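Local structure of glutamate--cysteine ligase GshA (Methylobacillus flagellatus KT, 3K1T) at residues R207-F212 against F237-G242; L243-R248 against R303-K308; V280-D285 against N311-V316; I293-S298 against E368-P373. The protein is a putative gamma-glutamylcysteine synthetase, a ligase that probably joins glutamate to cysteine through the side-chain carboxylate of glutamate. All blocks are in the same frame, centred on the assembly; numbering follows the deposited sequence.

Contact 1: residues R207-F212 against F237-G242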
loop_
_atom_site.group_PDB
_atom_site.type_symbol
_atom_site.label_atom_id
_atom_site.label_comp_id
_atom_site.label_asym_id
_atom_site.label_seq_id
_atom_site.Cartn_x
_atom_site.Cartn_y
_atom_site.Cartn_z
ATOM N N ARG A 207 -19.440 -12.650 24.968
ATOM C CA ARG A 207 -18.577 -12.851 26.128
ATOM C C ARG A 207 -17.259 -12.164 25.821
ATOM O O ARG A 207 -16.443 -12.651 25.015
ATOM C CB ARG A 207 -18.359 -14.336 26.417
ATOM C CG ARG A 207 -17.572 -14.560 27.716
ATOM C CD ARG A 207 -17.528 -15.996 28.126
ATOM N NE ARG A 207 -16.928 -16.832 27.091
ATOM C CZ ARG A 207 -16.757 -18.152 27.198
ATOM N NH1 ARG A 207 -17.136 -18.786 28.302
ATOM N NH2 ARG A 207 -16.213 -18.850 26.199
ATOM N N LYS A 208 -17.053 -11.023 26.432
ATOM C CA LYS A 208 -15.923 -10.167 26.046
ATOM C C LYS A 208 -14.559 -10.767 26.435
ATOM O O LYS A 208 -13.532 -10.389 25.857
ATOM C CB LYS A 208 -16.134 -8.749 26.604
ATOM C CG LYS A 208 -17.391 -8.093 25.953
ATOM C CD LYS A 208 -17.565 -6.608 26.241
ATOM C CE LYS A 208 -18.905 -6.119 25.627
ATOM N NZ LYS A 208 -19.513 -5.018 26.415
ATOM N N SER A 209 -14.537 -11.712 27.374
ATOM C CA SER A 209 -13.256 -12.349 27.756
ATOM C C SER A 209 -12.667 -13.208 26.630
ATOM O O SER A 209 -11.469 -13.493 26.619
ATOM C CB SER A 209 -13.414 -13.139 29.055
ATOM O OG SER A 209 -14.347 -14.167 28.913
ATOM N N ASN A 210 -13.496 -13.557 25.645
ATOM C CA ASN A 210 -13.030 -14.305 24.475
ATOM C C ASN A 210 -11.953 -13.517 23.717
ATOM O O ASN A 210 -11.128 -14.109 23.055
ATOM C CB ASN A 210 -14.185 -14.651 23.490
ATOM C CG ASN A 210 -15.167 -15.681 24.055
ATOM O OD1 ASN A 210 -14.888 -16.331 25.037
ATOM N ND2 ASN A 210 -16.328 -15.828 23.410
ATOM N N HIS A 211 -11.997 -12.199 23.797
ATOM C CA HIS A 211 -10.956 -11.335 23.212
ATOM C C HIS A 211 -9.553 -11.657 23.795
ATOM O O HIS A 211 -8.572 -11.764 23.066
ATOM C CB HIS A 211 -11.358 -9.878 23.468
ATOM C CG HIS A 211 -10.262 -8.877 23.302
ATOM N ND1 HIS A 211 -10.001 -8.251 22.100
ATOM C CD2 HIS A 211 -9.415 -8.328 24.207
ATOM C CE1 HIS A 211 -9.028 -7.372 22.275
ATOM N NE2 HIS A 211 -8.649 -7.405 23.541
ATOM N N PHE A 212 -9.483 -11.834 25.110
ATOM C CA PHE A 212 -8.211 -12.078 25.816
ATOM C C PHE A 212 -7.732 -13.505 25.571
ATOM O O PHE A 212 -6.554 -13.730 25.409
ATOM C CB PHE A 212 -8.359 -11.766 27.307
ATOM C CG PHE A 212 -8.850 -10.350 27.562
ATOM C CD1 PHE A 212 -7.986 -9.281 27.524
ATOM C CD2 PHE A 212 -10.209 -10.077 27.689
ATOM C CE1 PHE A 212 -8.434 -7.952 27.727
ATOM C CE2 PHE A 212 -10.671 -8.742 27.869
ATOM C CZ PHE A 212 -9.749 -7.690 27.901
ATOM N N PHE A 237 -4.539 -12.546 32.756
ATOM C CA PHE A 237 -5.915 -12.187 33.118
ATOM C C PHE A 237 -6.672 -13.339 33.797
ATOM O O PHE A 237 -6.262 -14.500 33.774
ATOM C CB PHE A 237 -6.690 -11.651 31.898
ATOM C CG PHE A 237 -7.245 -12.721 30.998
ATOM C CD1 PHE A 237 -6.432 -13.376 30.093
ATOM C CD2 PHE A 237 -8.585 -13.086 31.074
ATOM C CE1 PHE A 237 -6.926 -14.402 29.278
ATOM C CE2 PHE A 237 -9.084 -14.121 30.257
ATOM C CZ PHE A 237 -8.249 -14.772 29.370
ATOM N N ASP A 238 -7.806 -12.990 34.362
ATOM C CA ASP A 238 -8.750 -14.002 34.921
ATOM C C ASP A 238 -10.166 -13.416 34.808
ATOM O O ASP A 238 -10.331 -12.230 34.482
ATOM C CB ASP A 238 -8.341 -14.311 36.366
ATOM C CG ASP A 238 -9.004 -15.592 36.940
ATOM O OD1 ASP A 238 -9.629 -16.371 36.184
ATOM O OD2 ASP A 238 -8.893 -15.777 38.177
ATOM N N THR A 239 -11.187 -14.226 35.091
ATOM C CA THR A 239 -12.554 -13.769 35.012
ATOM C C THR A 239 -13.373 -14.309 36.182
ATOM O O THR A 239 -13.001 -15.297 36.837
ATOM C CB THR A 239 -13.262 -14.281 33.729
ATOM O OG1 THR A 239 -13.306 -15.703 33.782
ATOM C CG2 THR A 239 -12.572 -13.851 32.461
ATOM N N CYS A 240 -14.462 -13.621 36.493
ATOM C CA CYS A 240 -15.554 -14.298 37.172
ATOM C C CYS A 240 -16.898 -13.916 36.616
ATOM O O CYS A 240 -16.971 -13.114 35.688
ATOM C CB CYS A 240 -15.476 -14.154 38.642
ATOM S SG CYS A 240 -15.795 -12.570 39.239
ATOM N N GLY A 241 -17.949 -14.582 37.101
ATOM C CA GLY A 241 -19.287 -14.365 36.564
ATOM C C GLY A 241 -19.856 -13.041 37.003
ATOM O O GLY A 241 -19.157 -12.220 37.593
ATOM N N GLY A 242 -21.139 -12.826 36.748
ATOM C CA GLY A 242 -21.780 -11.599 37.158
ATOM C C GLY A 242 -21.786 -11.506 38.673
ATOM O O GLY A 242 -21.878 -12.528 39.397
#
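Next to Ser209, which packs on Thr239, the amide oxygen OD1 of Asn210 is gripped twice by one guanidinium: Arg207 NE donates to it at 2.9 Å, and Arg207 NH2 adds a weak second bond at 3.1 Å. Both bonds are bent, and they clasp the ends of the type I turn from Arg207 to Asn210 that leads into helix 210-226. Across the contact the touching is apolar. Phe212 sets its CB squarely over one face of the Phe237 ring, 3.5 Å from the centroid and only 10° off the ring normal, a CH-pi contact. The Phe212 ring itself leads away, so the two rings meet obliquely, centroids 5.6 Å apart and planes at 38°. Phe237 stands up from strand 237-241 with CG between its backbone N and carbonyl carbon (chi1 82°), which turns the ring's face to the start of the helix. This is an outermost strand, within this chain, of a four-stranded antiparallel sheet, and the first turn of the helix rests against that border, with Phe212 also reaching Ile326 and Gln328 of the adjoining strand. Shortening Phe237 to an alanine is likely to open a gap under Phe212 CB and deprive Thr213 and Asp216 of an aromatic neighbour. Farther along, Ser209 CB lies 3.6 Å from the methyl Thr239 CG2, while Ser209 OG turns to a hydrogen bond with Glu324.

Contact 2: residues L243-R248 against R303-K308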
loop_
_atom_site.group_PDB
_atom_site.type_symbol
_atom_site.label_atom_id
_atom_site.label_comp_id
_atom_site.label_asym_id
_atom_site.label_seq_id
_atom_site.Cartn_x
_atom_site.Cartn_y
_atom_site.Cartn_z
ATOM N N LEU A 243 -21.629 -10.296 39.173
ATOM C CA LEU A 243 -21.666 -10.056 40.601
ATOM C C LEU A 243 -22.599 -8.887 40.852
ATOM O O LEU A 243 -22.772 -8.031 39.978
ATOM C CB LEU A 243 -20.270 -9.716 41.133
ATOM C CG LEU A 243 -19.160 -10.752 40.998
ATOM C CD1 LEU A 243 -17.888 -10.156 41.533
ATOM C CD2 LEU A 243 -19.519 -12.057 41.748
ATOM N N ASP A 244 -23.195 -8.880 42.041
ATOM C CA ASP A 244 -23.982 -7.760 42.545
ATOM C C ASP A 244 -23.063 -6.863 43.360
ATOM O O ASP A 244 -22.712 -7.194 44.487
ATOM C CB ASP A 244 -25.158 -8.251 43.416
ATOM C CG ASP A 244 -25.982 -7.088 44.010
ATOM O OD1 ASP A 244 -25.730 -5.900 43.624
ATOM O OD2 ASP A 244 -26.854 -7.366 44.879
ATOM N N PHE A 245 -22.660 -5.735 42.769
ATOM C CA PHE A 245 -21.758 -4.784 43.453
ATOM C C PHE A 245 -22.462 -3.911 44.504
ATOM O O PHE A 245 -21.803 -3.138 45.211
ATOM C CB PHE A 245 -21.021 -3.923 42.432
ATOM C CG PHE A 245 -19.922 -4.653 41.721
ATOM C CD1 PHE A 245 -18.666 -4.764 42.292
ATOM C CD2 PHE A 245 -20.133 -5.196 40.466
ATOM C CE1 PHE A 245 -17.636 -5.408 41.626
ATOM C CE2 PHE A 245 -19.113 -5.859 39.803
ATOM C CZ PHE A 245 -17.860 -5.956 40.381
ATOM N N HIS A 246 -23.782 -4.060 44.649
ATOM C CA HIS A 246 -24.465 -3.479 45.831
ATOM C C HIS A 246 -24.598 -4.425 47.012
ATOM O O HIS A 246 -25.209 -4.075 48.018
ATOM C CB HIS A 246 -25.819 -2.899 45.441
ATOM C CG HIS A 246 -25.701 -1.738 44.512
ATOM N ND1 HIS A 246 -25.222 -0.506 44.925
ATOM C CD2 HIS A 246 -25.938 -1.629 43.184
ATOM C CE1 HIS A 246 -25.188 0.313 43.884
ATOM N NE2 HIS A 246 -25.607 -0.344 42.818
ATOM N N ALA A 247 -24.016 -5.611 46.916
ATOM C CA ALA A 247 -23.967 -6.521 48.048
ATOM C C ALA A 247 -22.530 -7.027 48.191
ATOM O O ALA A 247 -21.670 -6.687 47.377
ATOM C CB ALA A 247 -24.928 -7.682 47.837
ATOM N N ARG A 248 -22.282 -7.845 49.206
ATOM C CA ARG A 248 -20.941 -8.358 49.451
ATOM C C ARG A 248 -20.822 -9.881 49.258
ATOM O O ARG A 248 -19.795 -10.485 49.575
ATOM C CB ARG A 248 -20.502 -7.899 50.835
ATOM C CG ARG A 248 -20.603 -6.351 50.952
ATOM C CD ARG A 248 -20.196 -5.833 52.286
ATOM N NE ARG A 248 -18.770 -6.019 52.513
ATOM C CZ ARG A 248 -18.119 -5.602 53.594
ATOM N NH1 ARG A 248 -18.767 -4.966 54.569
ATOM N NH2 ARG A 248 -16.814 -5.821 53.705
ATOM N N ARG A 303 -12.673 -4.779 48.563
ATOM C CA ARG A 303 -13.518 -5.006 49.720
ATOM C C ARG A 303 -14.119 -3.687 50.195
ATOM O O ARG A 303 -13.471 -2.637 50.181
ATOM C CB ARG A 303 -12.718 -5.624 50.859
ATOM C CG ARG A 303 -12.229 -7.009 50.576
ATOM C CD ARG A 303 -11.423 -7.591 51.716
ATOM N NE ARG A 303 -11.271 -9.035 51.530
ATOM C CZ ARG A 303 -10.127 -9.676 51.315
ATOM N NH1 ARG A 303 -8.951 -9.043 51.300
ATOM N NH2 ARG A 303 -10.157 -10.995 51.148
ATOM N N ASP A 304 -15.379 -3.762 50.600
ATOM C CA ASP A 304 -16.068 -2.641 51.250
ATOM C C ASP A 304 -16.032 -1.375 50.391
ATOM O O ASP A 304 -15.650 -0.296 50.854
ATOM C CB ASP A 304 -15.458 -2.397 52.648
ATOM C CG ASP A 304 -16.416 -1.693 53.584
ATOM O OD1 ASP A 304 -17.654 -1.855 53.421
ATOM O OD2 ASP A 304 -15.933 -0.968 54.474
ATOM N N LEU A 305 -16.393 -1.526 49.113
ATOM C CA LEU A 305 -16.384 -0.407 48.173
ATOM C C LEU A 305 -17.282 0.709 48.652
ATOM O O LEU A 305 -18.335 0.461 49.266
ATOM C CB LEU A 305 -16.908 -0.874 46.807
ATOM C CG LEU A 305 -16.121 -1.936 46.057
ATOM C CD1 LEU A 305 -16.867 -2.261 44.783
ATOM C CD2 LEU A 305 -14.716 -1.451 45.765
ATOM N N ASN A 306 -16.931 1.942 48.333
ATOM C CA ASN A 306 -17.823 3.047 48.694
ATOM C C ASN A 306 -18.961 3.231 47.676
ATOM O O ASN A 306 -19.004 2.560 46.617
ATOM C CB ASN A 306 -17.025 4.336 48.921
ATOM C CG ASN A 306 -16.358 4.838 47.671
ATOM O OD1 ASN A 306 -16.931 4.805 46.579
ATOM N ND2 ASN A 306 -15.123 5.319 47.820
ATOM N N ARG A 307 -19.889 4.131 48.000
ATOM C CA ARG A 307 -21.104 4.327 47.205
ATOM C C ARG A 307 -20.794 4.594 45.740
ATOM O O ARG A 307 -21.396 3.974 44.847
ATOM C CB ARG A 307 -21.954 5.483 47.763
ATOM C CG ARG A 307 -23.332 5.637 47.083
ATOM C CD ARG A 307 -24.085 6.901 47.544
ATOM N NE ARG A 307 -23.255 8.095 47.323
ATOM C CZ ARG A 307 -23.060 8.709 46.145
ATOM N NH1 ARG A 307 -23.657 8.278 45.029
ATOM N NH2 ARG A 307 -22.255 9.774 46.084
ATOM N N LYS A 308 -19.860 5.514 45.483
ATOM C CA LYS A 308 -19.517 5.867 44.110
ATOM C C LYS A 308 -18.914 4.680 43.349
ATOM O O LYS A 308 -19.251 4.445 42.179
ATOM C CB LYS A 308 -18.563 7.065 44.081
ATOM C CG LYS A 308 -17.963 7.329 42.713
#
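Arg248 starts from a CB that points toward Asp304, and its chain runs straight through CG before bending about CG-CD (chi3 68°), which turns one face of the guanidinium to the carboxylate. CZ lies 3.8 Å from Asp304 OD1, and NH1 comes nearest to the same oxygen, at 3.5 Å. NH2 sits against the aspartate stem, 3.8 Å from Asp304 CB. The two planes are nearly parallel, 16° apart, and OD1 hovers 3.4 Å above the guanidinium plane toward its rim, so this salt bridge has no N-H aimed at the oxygen. The directed partner of NH2 is Glu251, whose other carboxylate oxygen accepts from Asp304 N, so one glutamate of helix 251-272 holds both sides. Leu305 CD1 meets Phe245 CD1 at 4.0 Å, the ring being approached obliquely while it also packs on Met313 and Leu254. The loop between strand 237-241 and helix 251-272, which here meets the lead-in to helix 307-314, is kept compact by a type I turn from Asp244 to Ala247 and an Asx turn, Asp244 OD1 accepting from His246 N at 2.9 Å. The Arg248-Asp304 pairing therefore rests on charge alone, probably weak beside solvent, and the directional hold comes through Glu251.

Contact 3: residues V280-D285 against N311-V316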
loop_
_atom_site.group_PDB
_atom_site.type_symbol
_atom_site.label_atom_id
_atom_site.label_comp_id
_atom_site.label_asym_id
_atom_site.label_seq_id
_atom_site.Cartn_x
_atom_site.Cartn_y
_atom_site.Cartn_z
ATOM N N VAL A 280 -3.953 -4.217 38.948
ATOM C CA VAL A 280 -4.952 -4.975 38.209
ATOM C C VAL A 280 -6.070 -4.059 37.781
ATOM O O VAL A 280 -6.479 -3.184 38.545
ATOM C CB VAL A 280 -5.481 -6.158 39.039
ATOM C CG1 VAL A 280 -6.815 -6.712 38.458
ATOM C CG2 VAL A 280 -4.358 -7.247 39.122
ATOM N N ILE A 281 -6.523 -4.234 36.529
ATOM C CA ILE A 281 -7.654 -3.500 36.014
ATOM C C ILE A 281 -8.853 -4.447 36.175
ATOM O O ILE A 281 -8.831 -5.573 35.690
ATOM C CB ILE A 281 -7.490 -3.121 34.538
ATOM C CG1 ILE A 281 -6.182 -2.345 34.305
ATOM C CG2 ILE A 281 -8.701 -2.272 34.019
ATOM C CD1 ILE A 281 -5.855 -2.159 32.792
ATOM N N VAL A 282 -9.877 -3.971 36.874
ATOM C CA VAL A 282 -11.138 -4.692 37.086
ATOM C C VAL A 282 -12.189 -4.110 36.154
ATOM O O VAL A 282 -12.536 -2.922 36.245
ATOM C CB VAL A 282 -11.605 -4.617 38.551
ATOM C CG1 VAL A 282 -12.850 -5.509 38.786
ATOM C CG2 VAL A 282 -10.454 -4.999 39.526
ATOM N N LYS A 283 -12.666 -4.949 35.232
ATOM C CA LYS A 283 -13.630 -4.538 34.204
ATOM C C LYS A 283 -14.987 -5.256 34.441
ATOM O O LYS A 283 -15.061 -6.465 34.271
ATOM C CB LYS A 283 -13.106 -4.889 32.807
ATOM C CG LYS A 283 -11.660 -4.395 32.454
ATOM C CD LYS A 283 -10.982 -5.287 31.333
ATOM C CE LYS A 283 -9.610 -4.743 30.828
ATOM N NZ LYS A 283 -9.805 -3.713 29.686
ATOM N N ALA A 284 -16.029 -4.514 34.826
ATOM C CA ALA A 284 -17.368 -5.092 35.033
ATOM C C ALA A 284 -18.137 -4.886 33.726
ATOM O O ALA A 284 -18.424 -3.738 33.370
ATOM C CB ALA A 284 -18.086 -4.404 36.189
ATOM N N ASP A 285 -18.423 -5.965 33.009
ATOM C CA ASP A 285 -19.119 -5.903 31.714
ATOM C C ASP A 285 -20.638 -6.072 31.878
ATOM O O ASP A 285 -21.090 -7.128 32.297
ATOM C CB ASP A 285 -18.630 -7.003 30.794
ATOM C CG ASP A 285 -19.352 -6.991 29.417
ATOM O OD1 ASP A 285 -19.856 -5.934 28.993
ATOM O OD2 ASP A 285 -19.392 -8.053 28.777
ATOM N N ASN A 311 -21.659 2.093 42.529
ATOM C CA ASN A 311 -22.418 2.572 41.362
ATOM C C ASN A 311 -21.661 2.429 40.058
ATOM O O ASN A 311 -22.250 2.064 39.030
ATOM C CB ASN A 311 -22.820 4.044 41.534
ATOM C CG ASN A 311 -23.851 4.245 42.642
ATOM O OD1 ASN A 311 -24.598 3.328 42.971
ATOM N ND2 ASN A 311 -23.896 5.454 43.212
ATOM N N LYS A 312 -20.359 2.730 40.084
ATOM C CA LYS A 312 -19.542 2.591 38.895
ATOM C C LYS A 312 -19.445 1.134 38.426
ATOM O O LYS A 312 -19.594 0.817 37.230
ATOM C CB LYS A 312 -18.114 3.141 39.148
ATOM C CG LYS A 312 -17.202 2.995 37.951
ATOM C CD LYS A 312 -15.874 3.789 38.084
ATOM C CE LYS A 312 -15.022 3.294 39.217
ATOM N NZ LYS A 312 -13.561 3.633 39.001
HETATM N N MSE A 313 -19.149 0.245 39.357
HETATM C CA MSE A 313 -18.960 -1.175 39.009
HETATM C C MSE A 313 -20.299 -1.887 38.675
HETATM O O MSE A 313 -20.293 -2.843 37.917
HETATM C CB MSE A 313 -18.227 -1.884 40.142
HETATM C CG MSE A 313 -16.848 -1.272 40.392
HETATM SE SE MSE A 313 -15.771 -1.020 38.753
HETATM C CE MSE A 313 -15.436 -2.895 38.818
ATOM N N SER A 314 -21.419 -1.396 39.209
ATOM C CA SER A 314 -22.755 -1.877 38.802
ATOM C C SER A 314 -23.137 -1.369 37.421
ATOM O O SER A 314 -24.033 -1.931 36.779
ATOM C CB SER A 314 -23.832 -1.401 39.782
ATOM O OG SER A 314 -23.630 -1.930 41.073
ATOM N N VAL A 315 -22.489 -0.272 36.998
ATOM C CA VAL A 315 -22.614 0.324 35.653
ATOM C C VAL A 315 -23.880 1.151 35.525
ATOM O O VAL A 315 -23.805 2.303 35.098
ATOM C CB VAL A 315 -22.484 -0.671 34.461
ATOM C CG1 VAL A 315 -22.510 0.097 33.092
ATOM C CG2 VAL A 315 -21.197 -1.509 34.541
ATOM N N VAL A 316 -25.028 0.584 35.869
ATOM C CA VAL A 316 -26.280 1.299 35.809
ATOM C C VAL A 316 -27.093 1.061 37.088
ATOM O O VAL A 316 -26.825 0.152 37.886
ATOM C CB VAL A 316 -27.115 0.884 34.539
ATOM C CG1 VAL A 316 -26.460 1.405 33.201
ATOM C CG2 VAL A 316 -27.318 -0.644 34.499
#
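Val282 and Met313 meet with their side chains at about a right angle, the terminal methyl CE of the selenomethionine reaching Val282 CG1 at 3.7 Å. Met313 is folded to get there: its chain turns sharply at chi2 (-48°) and again at chi3 (-77°), which swings CE back toward the strand although CB does not face it. CE then lodges between two residues of the strand, 3.9 Å from the carbonyl oxygen Val282 O and 4.0 Å from Ala284 CB. Ala284, whose CB points toward the helix, makes the closest approach of the two segments, 3.2 Å from Ala284 CB to Met313 O. That is tight, and it sets the end of the helix directly on the small methyl. Val315, just past the helix, adds CG2, 3.7 Å from Ala284 O. It is the first residue to leave helical geometry, with positive phi (79°), and its N is shared between two weak bonds, to Asn311 O and Lys312 O. No hydrogen bond crosses between these segments; they meet by close, buried van der Waals packing. Strands 280-285 and 291-296 form an antiparallel hairpin joined by a glycine-rich connection, a layout reminiscent of ATP-grasp ligases. Helix 307-314 covers this sheet face with Met313, which also touches Met294 of strand 291-296. The longer helix 251-272 packs on Val280 at the start of the strand, while Val282 touches Val325 of strand 324-329.

Contact 4: residues I293-S298 against E368-P373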
loop_
_atom_site.group_PDB
_atom_site.type_symbol
_atom_site.label_atom_id
_atom_site.label_comp_id
_atom_site.label_asym_id
_atom_site.label_seq_id
_atom_site.Cartn_x
_atom_site.Cartn_y
_atom_site.Cartn_z
ATOM N N ILE A 293 -15.015 0.371 35.177
ATOM C CA ILE A 293 -13.593 0.038 35.289
ATOM C C ILE A 293 -12.973 0.695 36.524
ATOM O O ILE A 293 -13.244 1.860 36.840
ATOM C CB ILE A 293 -12.813 0.498 34.045
ATOM C CG1 ILE A 293 -13.365 -0.157 32.777
ATOM C CG2 ILE A 293 -11.303 0.205 34.196
ATOM C CD1 ILE A 293 -12.984 0.595 31.508
HETATM N N MSE A 294 -12.146 -0.063 37.238
HETATM C CA MSE A 294 -11.334 0.486 38.345
HETATM C C MSE A 294 -9.994 -0.242 38.364
HETATM O O MSE A 294 -9.894 -1.374 37.873
HETATM C CB MSE A 294 -12.032 0.343 39.702
HETATM C CG MSE A 294 -12.271 -1.063 40.154
HETATM SE SE MSE A 294 -13.244 -1.206 41.869
HETATM C CE MSE A 294 -11.878 -0.497 43.139
ATOM N N THR A 295 -8.979 0.388 38.958
ATOM C CA THR A 295 -7.671 -0.269 39.122
ATOM C C THR A 295 -7.448 -0.513 40.596
ATOM O O THR A 295 -7.854 0.278 41.433
ATOM C CB THR A 295 -6.477 0.541 38.526
ATOM O OG1 THR A 295 -6.472 1.855 39.065
ATOM C CG2 THR A 295 -6.571 0.622 36.964
ATOM N N VAL A 296 -6.786 -1.624 40.899
ATOM C CA VAL A 296 -6.496 -2.005 42.263
ATOM C C VAL A 296 -5.050 -2.453 42.403
ATOM O O VAL A 296 -4.442 -2.949 41.450
ATOM C CB VAL A 296 -7.453 -3.138 42.774
ATOM C CG1 VAL A 296 -8.920 -2.661 42.772
ATOM C CG2 VAL A 296 -7.296 -4.417 41.991
ATOM N N LYS A 297 -4.502 -2.257 43.599
ATOM C CA LYS A 297 -3.153 -2.742 43.935
ATOM C C LYS A 297 -3.167 -3.792 45.048
ATOM O O LYS A 297 -2.140 -4.327 45.391
ATOM C CB LYS A 297 -2.266 -1.566 44.326
ATOM C CG LYS A 297 -1.918 -0.659 43.131
ATOM C CD LYS A 297 -1.071 0.507 43.557
ATOM C CE LYS A 297 -0.358 1.158 42.370
ATOM N NZ LYS A 297 0.560 2.299 42.768
ATOM N N SER A 298 -4.339 -4.126 45.571
ATOM C CA SER A 298 -4.448 -5.203 46.550
ATOM C C SER A 298 -5.883 -5.736 46.587
ATOM O O SER A 298 -6.823 -5.055 46.169
ATOM C CB SER A 298 -4.059 -4.711 47.947
ATOM O OG SER A 298 -5.097 -3.937 48.468
ATOM N N GLU A 368 0.046 8.773 36.422
ATOM C CA GLU A 368 -0.320 8.805 35.012
ATOM C C GLU A 368 0.366 7.709 34.190
ATOM O O GLU A 368 -0.100 7.390 33.094
ATOM C CB GLU A 368 -0.077 10.199 34.419
ATOM C CG GLU A 368 -1.133 11.222 34.879
ATOM C CD GLU A 368 -2.532 10.731 34.675
ATOM O OE1 GLU A 368 -2.892 10.339 33.544
ATOM O OE2 GLU A 368 -3.281 10.674 35.665
ATOM N N ASN A 369 1.451 7.139 34.692
ATOM C CA ASN A 369 2.062 5.965 34.055
ATOM C C ASN A 369 1.214 4.687 34.200
ATOM O O ASN A 369 1.484 3.686 33.536
ATOM C CB ASN A 369 3.510 5.729 34.513
ATOM C CG ASN A 369 3.650 5.474 36.000
ATOM O OD1 ASN A 369 2.668 5.182 36.699
ATOM N ND2 ASN A 369 4.899 5.628 36.514
ATOM N N LEU A 370 0.186 4.755 35.065
ATOM C CA LEU A 370 -0.724 3.648 35.373
ATOM C C LEU A 370 -2.131 3.950 34.827
ATOM O O LEU A 370 -2.719 3.142 34.108
ATOM C CB LEU A 370 -0.730 3.464 36.910
ATOM C CG LEU A 370 -1.550 2.387 37.582
ATOM C CD1 LEU A 370 -1.050 2.116 39.055
ATOM C CD2 LEU A 370 -3.049 2.769 37.554
ATOM N N ASN A 371 -2.661 5.119 35.178
ATOM C CA ASN A 371 -4.054 5.514 34.817
ATOM C C ASN A 371 -4.295 5.485 33.305
ATOM O O ASN A 371 -3.481 5.991 32.522
ATOM C CB ASN A 371 -4.369 6.943 35.334
ATOM C CG ASN A 371 -4.314 7.077 36.887
ATOM O OD1 ASN A 371 -4.532 6.121 37.608
ATOM N ND2 ASN A 371 -4.005 8.289 37.375
ATOM N N ALA A 372 -5.443 4.946 32.897
ATOM C CA ALA A 372 -5.857 4.969 31.489
ATOM C C ALA A 372 -6.293 6.409 31.207
ATOM O O ALA A 372 -6.915 7.018 32.059
ATOM C CB ALA A 372 -7.011 3.973 31.248
ATOM N N PRO A 373 -5.924 6.986 30.055
ATOM C CA PRO A 373 -6.234 8.401 29.854
ATOM C C PRO A 373 -7.703 8.702 29.486
ATOM O O PRO A 373 -8.149 9.849 29.620
ATOM C CB PRO A 373 -5.328 8.784 28.683
ATOM C CG PRO A 373 -5.206 7.540 27.913
ATOM C CD PRO A 373 -5.078 6.473 28.979
HETATM O O HOH W 1 -6.537 4.128 37.463
#
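Leu370 turns its CG directly away from its own backbone N (chi1 -179°) and sends its two methyls across to strand 291-296 and the residue just past it, where Lys297, extended beyond CG, and Thr295, its OG1 between N and carbonyl carbon (chi1 54°), receive them. This is an outermost strand, within this chain, of the four-stranded antiparallel sheet, and residues 368-373 belong to the loop joining strands 352-361 and 377-381 of the larger antiparallel sheet, so the contact spans the two sheets. Each methyl has its own seat. Leu370 CD1 lies 3.5 Å from Lys297 CE, on the aliphatic part of a lysine whose NZ forms a salt bridge with Glu277. Leu370 CD2 lies alongside Thr295, 3.9 Å from OG1 and 4.2 Å from CG2. Were Leu370 a serine, both seats would probably lose their filler, leaving Lys297 CE and the side of Thr295 without the methyls that cover them from this loop. On the loop side, the carbonyl oxygens of Leu370 and Asn371 are held by Arg51. A polar bridge runs alongside the leucine. A water molecule is hydrogen-bonded to Thr295 OG1 at 2.8 Å and donates to Asn371 OD1, also at 2.8 Å. The asparagine amide is braced from behind: Asn371 ND2 donates almost straight (172°) to Glu368 OE2 at 3.0 Å, the oxygen lying in the amide plane while the nitrogen stands above the carboxylate plane.

From the N terminus, contact 1 closes first, bringing the start of helix 210-226 onto strand 237-241 across a largely helical excursion. Contact 2 opens at the very next residue, and its long loop through helix 251-272 and the hairpin 280-296 ends where helix 307-314 begins. Contact 3 opens within that loop and closes beyond it, and contact 4 opens inside both and closes last, so contacts 2, 3 and 4 all cross one another while contact 1 stands in series with them. Contacts 1, 3 and 4 reach the same four-stranded sheet. The salt bridge of Lys208 with Asp285 joins contacts 1 and 3, contacts 2 and 3 share helix 307-314, and contact 4 reaches a loop of the seven-stranded sheet.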